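PDB 7DRY: CMP/dCMP-type deaminase domain-containing protein from Aspergillus oryzae RIB40, which probably deaminates a pyrimidine intermediate of riboflavin biosynthesis, as a zinc-dependent Rib2 deaminase with the cytidine deaminase fold. Local coordinates for residues F26-I31 with V97-C102; N59-Q64 with G103-G108; Q114-T119 with Q148-A153. One frame throughout, in Å; residues are numbered along the deposited sequence.

Interaction 1: residues F26-I31 with V97-C102; sequences FRVGAI and VTMEPC. With ZN (zinc ion), chain B.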
loop_
_atom_site.group_PDB
_atom_site.type_symbol
_atom_site.label_atom_id
_atom_site.label_comp_id
_atom_site.label_asym_id
_atom_site.label_seq_id
_atom_site.Cartn_x
_atom_site.Cartn_y
_atom_site.Cartn_z
ATOM N N PHE A 26 5.153 -9.869 5.935
ATOM C CA PHE A 26 5.683 -9.309 4.699
ATOM C C PHE A 26 5.912 -7.833 4.963
ATOM O O PHE A 26 4.956 -7.077 5.160
ATOM C CB PHE A 26 4.706 -9.535 3.543
ATOM C CG PHE A 26 4.714 -10.947 3.025
ATOM C CD1 PHE A 26 4.061 -11.958 3.715
ATOM C CD2 PHE A 26 5.392 -11.263 1.862
ATOM C CE1 PHE A 26 4.084 -13.271 3.244
ATOM C CE2 PHE A 26 5.419 -12.568 1.383
ATOM C CZ PHE A 26 4.763 -13.570 2.072
ATOM N N ARG A 27 7.181 -7.440 4.991
ATOM C CA ARG A 27 7.580 -6.098 5.392
ATOM C C ARG A 27 7.396 -5.149 4.219
ATOM O O ARG A 27 8.136 -5.222 3.232
ATOM C CB ARG A 27 9.025 -6.117 5.869
ATOM C CG ARG A 27 9.198 -6.996 7.087
ATOM C CD ARG A 27 10.646 -7.325 7.302
ATOM N NE ARG A 27 11.385 -6.232 7.924
ATOM C CZ ARG A 27 12.540 -5.748 7.466
ATOM N NH1 ARG A 27 13.080 -6.228 6.349
ATOM N NH2 ARG A 27 13.159 -4.796 8.137
ATOM N N VAL A 28 6.404 -4.267 4.336
ATOM C CA VAL A 28 5.935 -3.417 3.253
ATOM C C VAL A 28 5.807 -2.000 3.798
ATOM O O VAL A 28 5.600 -1.795 4.997
ATOM C CB VAL A 28 4.587 -3.968 2.711
ATOM C CG1 VAL A 28 3.957 -3.048 1.672
ATOM C CG2 VAL A 28 4.780 -5.348 2.109
ATOM N N GLY A 29 5.967 -1.017 2.912
ATOM C CA GLY A 29 5.766 0.377 3.267
ATOM C C GLY A 29 4.803 1.029 2.295
ATOM O O GLY A 29 4.718 0.649 1.125
ATOM N N ALA A 30 4.073 2.026 2.797
ATOM C CA ALA A 30 3.052 2.701 2.008
ATOM C C ALA A 30 3.077 4.194 2.294
ATOM O O ALA A 30 3.265 4.611 3.443
ATOM C CB ALA A 30 1.654 2.172 2.344
ATOM N N ILE A 31 2.857 4.993 1.245
ATOM C CA ILE A 31 2.810 6.451 1.351
ATOM C C ILE A 31 1.595 6.931 0.577
ATOM O O ILE A 31 1.428 6.585 -0.596
ATOM C CB ILE A 31 4.084 7.109 0.794
ATOM C CG1 ILE A 31 5.298 6.724 1.648
ATOM C CG2 ILE A 31 3.935 8.638 0.780
ATOM C CD1 ILE A 31 6.647 7.130 1.045
ATOM N N VAL A 97 2.879 1.761 -2.621
ATOM C CA VAL A 97 3.097 0.653 -1.698
ATOM C C VAL A 97 4.053 -0.317 -2.374
ATOM O O VAL A 97 3.991 -0.493 -3.589
ATOM C CB VAL A 97 1.743 0.018 -1.299
ATOM C CG1 VAL A 97 0.965 -0.422 -2.515
ATOM C CG2 VAL A 97 1.922 -1.124 -0.331
ATOM N N THR A 98 4.977 -0.909 -1.606
ATOM C CA THR A 98 6.012 -1.694 -2.281
ATOM C C THR A 98 5.414 -2.907 -2.986
ATOM O O THR A 98 5.818 -3.231 -4.106
ATOM C CB THR A 98 7.160 -2.091 -1.347
ATOM O OG1 THR A 98 6.661 -2.854 -0.243
ATOM C CG2 THR A 98 7.909 -0.862 -0.843
ATOM N N MET A 99 4.446 -3.579 -2.364
ATOM C CA MET A 99 3.833 -4.769 -2.941
ATOM C C MET A 99 2.362 -4.520 -3.253
ATOM O O MET A 99 1.727 -3.636 -2.674
ATOM C CB MET A 99 3.976 -5.960 -1.983
ATOM C CG MET A 99 5.431 -6.299 -1.638
ATOM S SD MET A 99 5.616 -7.815 -0.699
ATOM C CE MET A 99 5.298 -9.059 -1.959
ATOM N N GLU A 100 1.834 -5.307 -4.193
ATOM C CA GLU A 100 0.435 -5.215 -4.588
ATOM C C GLU A 100 -0.465 -5.318 -3.352
ATOM O O GLU A 100 -0.255 -6.203 -2.518
ATOM C CB GLU A 100 0.117 -6.384 -5.527
ATOM C CG GLU A 100 -1.340 -6.503 -5.925
ATOM C CD GLU A 100 -1.630 -7.808 -6.641
ATOM O OE1 GLU A 100 -0.692 -8.609 -6.816
ATOM O OE2 GLU A 100 -2.795 -8.043 -7.019
ATOM N N PRO A 101 -1.460 -4.442 -3.202
ATOM C CA PRO A 101 -2.378 -4.575 -2.058
ATOM C C PRO A 101 -3.130 -5.899 -2.079
ATOM O O PRO A 101 -3.602 -6.354 -3.124
ATOM C CB PRO A 101 -3.338 -3.387 -2.224
ATOM C CG PRO A 101 -3.115 -2.881 -3.617
ATOM C CD PRO A 101 -1.713 -3.223 -3.987
ATOM N N CYS A 102 -3.249 -6.509 -0.908
ATOM C CA CYS A 102 -3.852 -7.829 -0.830
ATOM C C CYS A 102 -5.367 -7.767 -0.997
ATOM O O CYS A 102 -6.034 -6.804 -0.594
ATOM C CB CYS A 102 -3.492 -8.532 0.484
ATOM S SG CYS A 102 -4.094 -7.736 2.029
HETATM ZN ZN ZN B . -2.666 -6.218 2.790
HETATM O O HOH W 1 8.737 -4.458 0.664
HETATM O O HOH W 2 -0.613 -6.459 1.334
#

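Interaction 2: residues N59-Q64 with G103-G108; sequences NTHAEQ and GKRLSG. With ZN (zinc ion), chain B; SO4 (sulfate ion), chain C.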
loop_
_atom_site.group_PDB
_atom_site.type_symbol
_atom_site.label_atom_id
_atom_site.label_comp_id
_atom_site.label_asym_id
_atom_site.label_seq_id
_atom_site.Cartn_x
_atom_site.Cartn_y
_atom_site.Cartn_z
ATOM N N ASN A 59 -1.322 -7.919 13.845
ATOM C CA ASN A 59 -0.989 -8.349 12.487
ATOM C C ASN A 59 -1.544 -7.318 11.513
ATOM O O ASN A 59 -2.609 -7.489 10.916
ATOM C CB ASN A 59 -1.560 -9.742 12.233
ATOM C CG ASN A 59 -1.177 -10.305 10.875
ATOM O OD1 ASN A 59 -0.380 -9.728 10.135
ATOM N ND2 ASN A 59 -1.741 -11.460 10.549
ATOM N N THR A 60 -0.811 -6.221 11.363
ATOM C CA THR A 60 -1.257 -5.094 10.555
ATOM C C THR A 60 -0.402 -4.951 9.300
ATOM O O THR A 60 0.825 -5.115 9.343
ATOM C CB THR A 60 -1.224 -3.783 11.356
ATOM O OG1 THR A 60 0.103 -3.558 11.865
ATOM C CG2 THR A 60 -2.218 -3.834 12.506
ATOM N N HIS A 61 -1.052 -4.636 8.185
ATOM C CA HIS A 61 -0.373 -4.409 6.919
ATOM C C HIS A 61 -0.015 -2.934 6.749
ATOM O O HIS A 61 -0.490 -2.064 7.476
ATOM C CB HIS A 61 -1.256 -4.872 5.767
ATOM C CG HIS A 61 -1.311 -6.359 5.616
ATOM N ND1 HIS A 61 -1.823 -6.972 4.494
ATOM C CD2 HIS A 61 -0.940 -7.357 6.455
ATOM C CE1 HIS A 61 -1.743 -8.283 4.636
ATOM N NE2 HIS A 61 -1.220 -8.544 5.823
ATOM N N ALA A 62 0.831 -2.648 5.754
ATOM C CA ALA A 62 1.312 -1.278 5.557
ATOM C C ALA A 62 0.178 -0.325 5.204
ATOM O O ALA A 62 0.089 0.785 5.756
ATOM C CB ALA A 62 2.357 -1.255 4.446
ATOM N N GLU A 63 -0.669 -0.714 4.240
ATOM C CA GLU A 63 -1.750 0.175 3.816
ATOM C C GLU A 63 -2.739 0.374 4.946
ATOM O O GLU A 63 -3.280 1.476 5.129
ATOM C CB GLU A 63 -2.464 -0.421 2.597
ATOM C CG GLU A 63 -1.542 -0.797 1.431
ATOM C CD GLU A 63 -1.088 -2.257 1.460
ATOM O OE1 GLU A 63 -0.362 -2.667 2.381
ATOM O OE2 GLU A 63 -1.457 -3.009 0.546
ATOM N N GLN A 64 -2.993 -0.699 5.699
ATOM C CA GLN A 64 -3.819 -0.630 6.898
ATOM C C GLN A 64 -3.259 0.384 7.887
ATOM O O GLN A 64 -3.982 1.259 8.377
ATOM C CB GLN A 64 -3.860 -2.029 7.522
ATOM C CG GLN A 64 -4.627 -2.173 8.823
ATOM C CD GLN A 64 -4.626 -3.611 9.316
ATOM O OE1 GLN A 64 -3.883 -4.458 8.813
ATOM N NE2 GLN A 64 -5.470 -3.894 10.298
ATOM N N GLY A 103 -5.903 -8.821 -1.603
ATOM C CA GLY A 103 -7.339 -8.960 -1.738
ATOM C C GLY A 103 -7.889 -10.102 -0.915
ATOM O O GLY A 103 -9.105 -10.318 -0.858
ATOM N N LYS A 104 -6.986 -10.844 -0.276
ATOM C CA LYS A 104 -7.308 -11.970 0.582
ATOM C C LYS A 104 -6.211 -12.047 1.632
ATOM O O LYS A 104 -5.048 -11.760 1.337
ATOM C CB LYS A 104 -7.350 -13.273 -0.228
ATOM C CG LYS A 104 -7.783 -14.489 0.565
ATOM C CD LYS A 104 -8.467 -15.519 -0.325
ATOM C CE LYS A 104 -8.487 -16.890 0.331
ATOM N NZ LYS A 104 -7.374 -17.750 -0.157
ATOM N N ARG A 105 -6.582 -12.411 2.857
ATOM C CA ARG A 105 -5.619 -12.555 3.939
ATOM C C ARG A 105 -5.812 -13.899 4.621
ATOM O O ARG A 105 -6.917 -14.443 4.646
ATOM C CB ARG A 105 -5.739 -11.411 4.962
ATOM C CG ARG A 105 -5.242 -10.087 4.424
ATOM C CD ARG A 105 -5.264 -8.978 5.477
ATOM N NE ARG A 105 -4.416 -9.303 6.618
ATOM C CZ ARG A 105 -4.084 -8.445 7.576
ATOM N NH1 ARG A 105 -3.311 -8.849 8.579
ATOM N NH2 ARG A 105 -4.527 -7.194 7.539
ATOM N N LEU A 106 -4.715 -14.434 5.167
ATOM C CA LEU A 106 -4.794 -15.704 5.882
ATOM C C LEU A 106 -5.528 -15.543 7.203
ATOM O O LEU A 106 -6.291 -16.427 7.611
ATOM C CB LEU A 106 -3.393 -16.266 6.112
ATOM C CG LEU A 106 -2.822 -16.961 4.881
ATOM C CD1 LEU A 106 -1.383 -17.385 5.104
ATOM C CD2 LEU A 106 -3.691 -18.148 4.546
ATOM N N SER A 107 -5.298 -14.432 7.890
ATOM C CA SER A 107 -6.069 -14.094 9.071
ATOM C C SER A 107 -7.474 -13.661 8.661
ATOM O O SER A 107 -7.809 -13.563 7.475
ATOM C CB SER A 107 -5.348 -13.003 9.857
ATOM O OG SER A 107 -5.368 -11.778 9.143
ATOM N N GLY A 108 -8.314 -13.404 9.655
ATOM C CA GLY A 108 -9.646 -12.923 9.370
ATOM C C GLY A 108 -9.743 -11.438 9.127
ATOM O O GLY A 108 -10.848 -10.902 9.018
HETATM ZN ZN ZN B . -2.666 -6.218 2.790
HETATM S S SO4 C . -2.097 -12.346 6.881
HETATM O O1 SO4 C . -1.291 -11.151 6.586
HETATM O O2 SO4 C . -1.409 -13.099 7.925
HETATM O O3 SO4 C . -3.405 -11.943 7.364
HETATM O O4 SO4 C . -2.190 -13.081 5.631
HETATM O O HOH W 2 -0.613 -6.459 1.334
#

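Interaction 3: residues Q114-T119 with Q148-A153; sequences QRIIRT and QMLTAA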
loop_
_atom_site.group_PDB
_atom_site.type_symbol
_atom_site.label_atom_id
_atom_site.label_comp_id
_atom_site.label_asym_id
_atom_site.label_seq_id
_atom_site.Cartn_x
_atom_site.Cartn_y
_atom_site.Cartn_z
ATOM N N GLN A 114 -9.906 -3.917 0.096
ATOM C CA GLN A 114 -11.210 -3.527 0.618
ATOM C C GLN A 114 -11.111 -2.274 1.482
ATOM O O GLN A 114 -12.005 -1.420 1.441
ATOM C CB GLN A 114 -11.823 -4.697 1.386
ATOM C CG GLN A 114 -12.313 -5.858 0.493
ATOM C CD GLN A 114 -11.229 -6.887 0.170
ATOM O OE1 GLN A 114 -10.046 -6.566 0.099
ATOM N NE2 GLN A 114 -11.640 -8.139 -0.031
ATOM N N ARG A 115 -10.033 -2.144 2.270
ATOM C CA ARG A 115 -9.798 -0.907 3.017
ATOM C C ARG A 115 -9.639 0.281 2.074
ATOM O O ARG A 115 -10.102 1.388 2.372
ATOM C CB ARG A 115 -8.551 -1.024 3.901
ATOM C CG ARG A 115 -8.635 -2.070 4.984
ATOM C CD ARG A 115 -7.344 -2.075 5.820
ATOM N NE ARG A 115 -7.273 -3.323 6.553
ATOM C CZ ARG A 115 -7.876 -3.547 7.716
ATOM N NH1 ARG A 115 -7.792 -4.743 8.279
ATOM N NH2 ARG A 115 -8.534 -2.574 8.327
ATOM N N ILE A 116 -8.985 0.064 0.931
ATOM C CA ILE A 116 -8.796 1.131 -0.049
ATOM C C ILE A 116 -10.122 1.486 -0.721
ATOM O O ILE A 116 -10.474 2.664 -0.860
ATOM C CB ILE A 116 -7.727 0.711 -1.072
ATOM C CG1 ILE A 116 -6.346 0.680 -0.422
ATOM C CG2 ILE A 116 -7.754 1.628 -2.300
ATOM C CD1 ILE A 116 -5.344 -0.135 -1.220
ATOM N N ILE A 117 -10.881 0.471 -1.144
ATOM C CA ILE A 117 -12.138 0.714 -1.848
ATOM C C ILE A 117 -13.118 1.482 -0.972
ATOM O O ILE A 117 -13.863 2.345 -1.455
ATOM C CB ILE A 117 -12.736 -0.615 -2.348
ATOM C CG1 ILE A 117 -11.893 -1.163 -3.501
ATOM C CG2 ILE A 117 -14.204 -0.440 -2.758
ATOM C CD1 ILE A 117 -12.240 -2.586 -3.865
ATOM N N ARG A 118 -13.145 1.187 0.323
ATOM C CA ARG A 118 -14.130 1.849 1.164
ATOM C C ARG A 118 -13.785 3.297 1.489
ATOM O O ARG A 118 -14.605 3.982 2.106
ATOM C CB ARG A 118 -14.417 1.034 2.423
ATOM C CG ARG A 118 -13.339 1.083 3.430
ATOM C CD ARG A 118 -13.721 0.289 4.676
ATOM N NE ARG A 118 -12.587 0.273 5.590
ATOM C CZ ARG A 118 -12.497 -0.479 6.678
ATOM N NH1 ARG A 118 -11.402 -0.402 7.424
ATOM N NH2 ARG A 118 -13.488 -1.300 7.022
ATOM N N THR A 119 -12.620 3.806 1.063
ATOM C CA THR A 119 -12.395 5.243 1.189
ATOM C C THR A 119 -13.279 6.049 0.249
ATOM O O THR A 119 -13.459 7.253 0.468
ATOM C CB THR A 119 -10.922 5.620 0.966
ATOM O OG1 THR A 119 -10.527 5.319 -0.380
ATOM C CG2 THR A 119 -10.027 4.871 1.946
ATOM N N GLN A 148 -7.539 -7.221 -9.535
ATOM C CA GLN A 148 -8.856 -7.426 -10.128
ATOM C C GLN A 148 -9.932 -6.646 -9.381
ATOM O O GLN A 148 -10.806 -6.029 -10.002
ATOM C CB GLN A 148 -9.180 -8.919 -10.152
ATOM C CG GLN A 148 -8.133 -9.758 -10.862
ATOM C CD GLN A 148 -8.383 -11.246 -10.714
ATOM O OE1 GLN A 148 -9.390 -11.666 -10.143
ATOM N NE2 GLN A 148 -7.457 -12.053 -11.220
ATOM N N MET A 149 -9.883 -6.654 -8.048
ATOM C CA MET A 149 -10.889 -5.937 -7.269
ATOM C C MET A 149 -10.753 -4.426 -7.426
ATOM O O MET A 149 -11.762 -3.712 -7.468
ATOM C CB MET A 149 -10.797 -6.325 -5.798
ATOM C CG MET A 149 -11.649 -7.507 -5.427
ATOM S SD MET A 149 -11.356 -7.977 -3.723
ATOM C CE MET A 149 -9.842 -8.854 -3.927
ATOM N N LEU A 150 -9.521 -3.919 -7.492
ATOM C CA LEU A 150 -9.334 -2.489 -7.725
ATOM C C LEU A 150 -9.955 -2.076 -9.051
ATOM O O LEU A 150 -10.718 -1.103 -9.120
ATOM C CB LEU A 150 -7.845 -2.141 -7.701
ATOM C CG LEU A 150 -7.153 -2.252 -6.343
ATOM C CD1 LEU A 150 -5.652 -2.103 -6.517
ATOM C CD2 LEU A 150 -7.695 -1.209 -5.361
ATOM N N THR A 151 -9.649 -2.822 -10.115
ATOM C CA THR A 151 -10.219 -2.522 -11.422
ATOM C C THR A 151 -11.740 -2.543 -11.367
ATOM O O THR A 151 -12.403 -1.628 -11.868
ATOM C CB THR A 151 -9.701 -3.525 -12.452
ATOM O OG1 THR A 151 -8.274 -3.417 -12.541
ATOM C CG2 THR A 151 -10.317 -3.253 -13.824
ATOM N N ALA A 152 -12.308 -3.571 -10.729
ATOM C CA ALA A 152 -13.761 -3.678 -10.633
ATOM C C ALA A 152 -14.369 -2.490 -9.899
ATOM O O ALA A 152 -15.520 -2.124 -10.162
ATOM C CB ALA A 152 -14.140 -4.982 -9.932
ATOM N N ALA A 153 -13.619 -1.877 -8.985
ATOM C CA ALA A 153 -14.111 -0.754 -8.199
ATOM C C ALA A 153 -13.770 0.597 -8.810
ATOM O O ALA A 153 -14.051 1.631 -8.195
ATOM C CB ALA A 153 -13.550 -0.823 -6.771
#

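Interaction 1: residues F26-I31 with V97-C102
V28 presses its CG1 methyl against V97, reaching V97 CG2 at 3.4 Å, tighter than usual van der Waals contact. Its CG1 stands anti to the backbone N (chi1 174°), which carries this methyl across to residues 97-102, where it also lies 3.3 Å from T98 OG1. The second methyl faces the thioether of M99, with V28 CG2 3.8 Å from M99 SD and the two side chains meeting at about a right angle. A beta-branched valine suits this spot because its two methyls can serve two different neighbours at once, and the ring of F26 continues the apolar surface beyond the sulfur.

The backbones meet where strand 91-97 ends. A30 and V97 form an antiparallel non-hydrogen-bonded pair, and T98 N donates to G29 O over 3.2 Å. The same carbonyl receives a CA-H...O contact, V97 CA lying 3.3 Å from G29 O. Just past this point the chain turns a corner at T98 and M99, so direct pairing gives way to water. One water accepts from T98 OG1 at 2.8 Å and donates to R27 O at 2.7 Å. The threonine hydroxyl, held between its backbone N and carbonyl carbon (chi1 59°), is thus used to bridge the two segments where they part. G29 N, by contrast, is buried with no partner in the model.

Beyond the corner, the chain runs through P101 to C102, whose SG binds zinc at 2.2 Å. In the fold, strand 29-36 is flanked by strands 91-97 and 46-52. V28, A30 and V97 lean on helix 62-73, I31 and T98 reach helix 5-16, and M99 packs against helix 164-171.

Interaction 2: residues N59-Q64 with G103-G108
In the zinc site of the cytidine deaminase fold, H61 of the HAE motif, at the start of helix 62-73, binds the metal together with C102 and C112, and the loop between the two cysteines lies over H61 through R105. H61 ND1 is 2.0 Å from the zinc, and the guanidinium of R105 lies flat over one face of the imidazole, with centres 3.6 Å apart and planes at 18°. Arginine suits the place because a planar cation can stack by its face while donating all round its rim.

R105 NH1 gives a nearly straight bond to N59 O (2.8 Å), and R105 NH2 reaches Q64 OE1 at 3.1 Å. Both oxygens lie in the guanidinium plane, but R105 approaches each C=O from above its carbonyl plane. Q64 OE1 also takes H61 N, 2.9 Å away, from the opposite face of the amide, tying the N-cap residue to the arginine. A bend at chi3 (60°) turns the guanidinium across the ring.

A sulfate, probably from the crystallisation liquor, sits at the edge shared by ring and guanidinium, consistent with a pocket for a substrate phosphate. H61 NE2 donates to sulfate O1 at 2.7 Å and R105 NE to O3 at 2.9 Å. N59 ND2 and L106 N serve two other oxygens, while S107 adds its backbone N and, at 2.7 Å, its OG to O3.

Interaction 3: residues Q114-T119 with Q148-A153
The ends of two helices, 112-117 and 145-152, run side by side in the same general direction, with CA atoms of Q114 and M149 8.3 Å apart and those of I117 and A153 closing to 6.8 Å. Each helix belongs to a beta-alpha-beta crossover of the deaminase fold. The first links strands 91-97 and 127-132, and the second links strands 127-132 and 156-159, so neighbouring parallel strands bring the helices together.

The closest apolar approach uses the smallest side chain. I117 CD1 comes within 3.6 Å of A153 CB and also lies over the turn that holds M149, 3.8 Å from M149 O. The small A153, just after helix 145-152, allows the backbones to draw near, and isoleucine supplies a branch long enough to span the gap. Nearer the sheet, I116 CG2 meets L150 CD2 at 4.2 Å, and both side chains rest on I130 of strand 127-132. Branched aliphatic residues suit this layer, filling the angle between two helices and a strand without any polar demand.

Toward the start of the segments the contact becomes mixed. The side chain of Q114 bends at chi2 (87°), bringing NE2 to 3.7 Å from M149 SD. The sulfur is soft and weakly polar, so it can accompany the amide, whose NE2 also makes a weak hydrogen bond to G103 O. At the far end of helix 112-117, I116 O accepts twice, from T119 N and from the T119 hydroxyl, with OG1 2.7 Å away in the carbonyl plane.

How the interactions relate
Along the chain, interactions 1 and 2 alternate their segments, 26-31, 59-64, 97-102 and 103-108, while interaction 3 follows both. The centres of interactions 1 and 2 lie about 11 Å apart, those of interactions 1 and 3 about 15 Å, and those of interactions 2 and 3 about 14 Å. Interactions 1 and 2 share the zinc ion and its water: C102 comes from the loop that follows the central strand 91-97, H61 from the start of helix 62-73. C112, the third protein ligand, begins the helix that interaction 3 packs against helix 145-152. P101 touches E63, I116 and L150, joining helix 62-73 to the helix pair, and V97 ties E63 to the sheet.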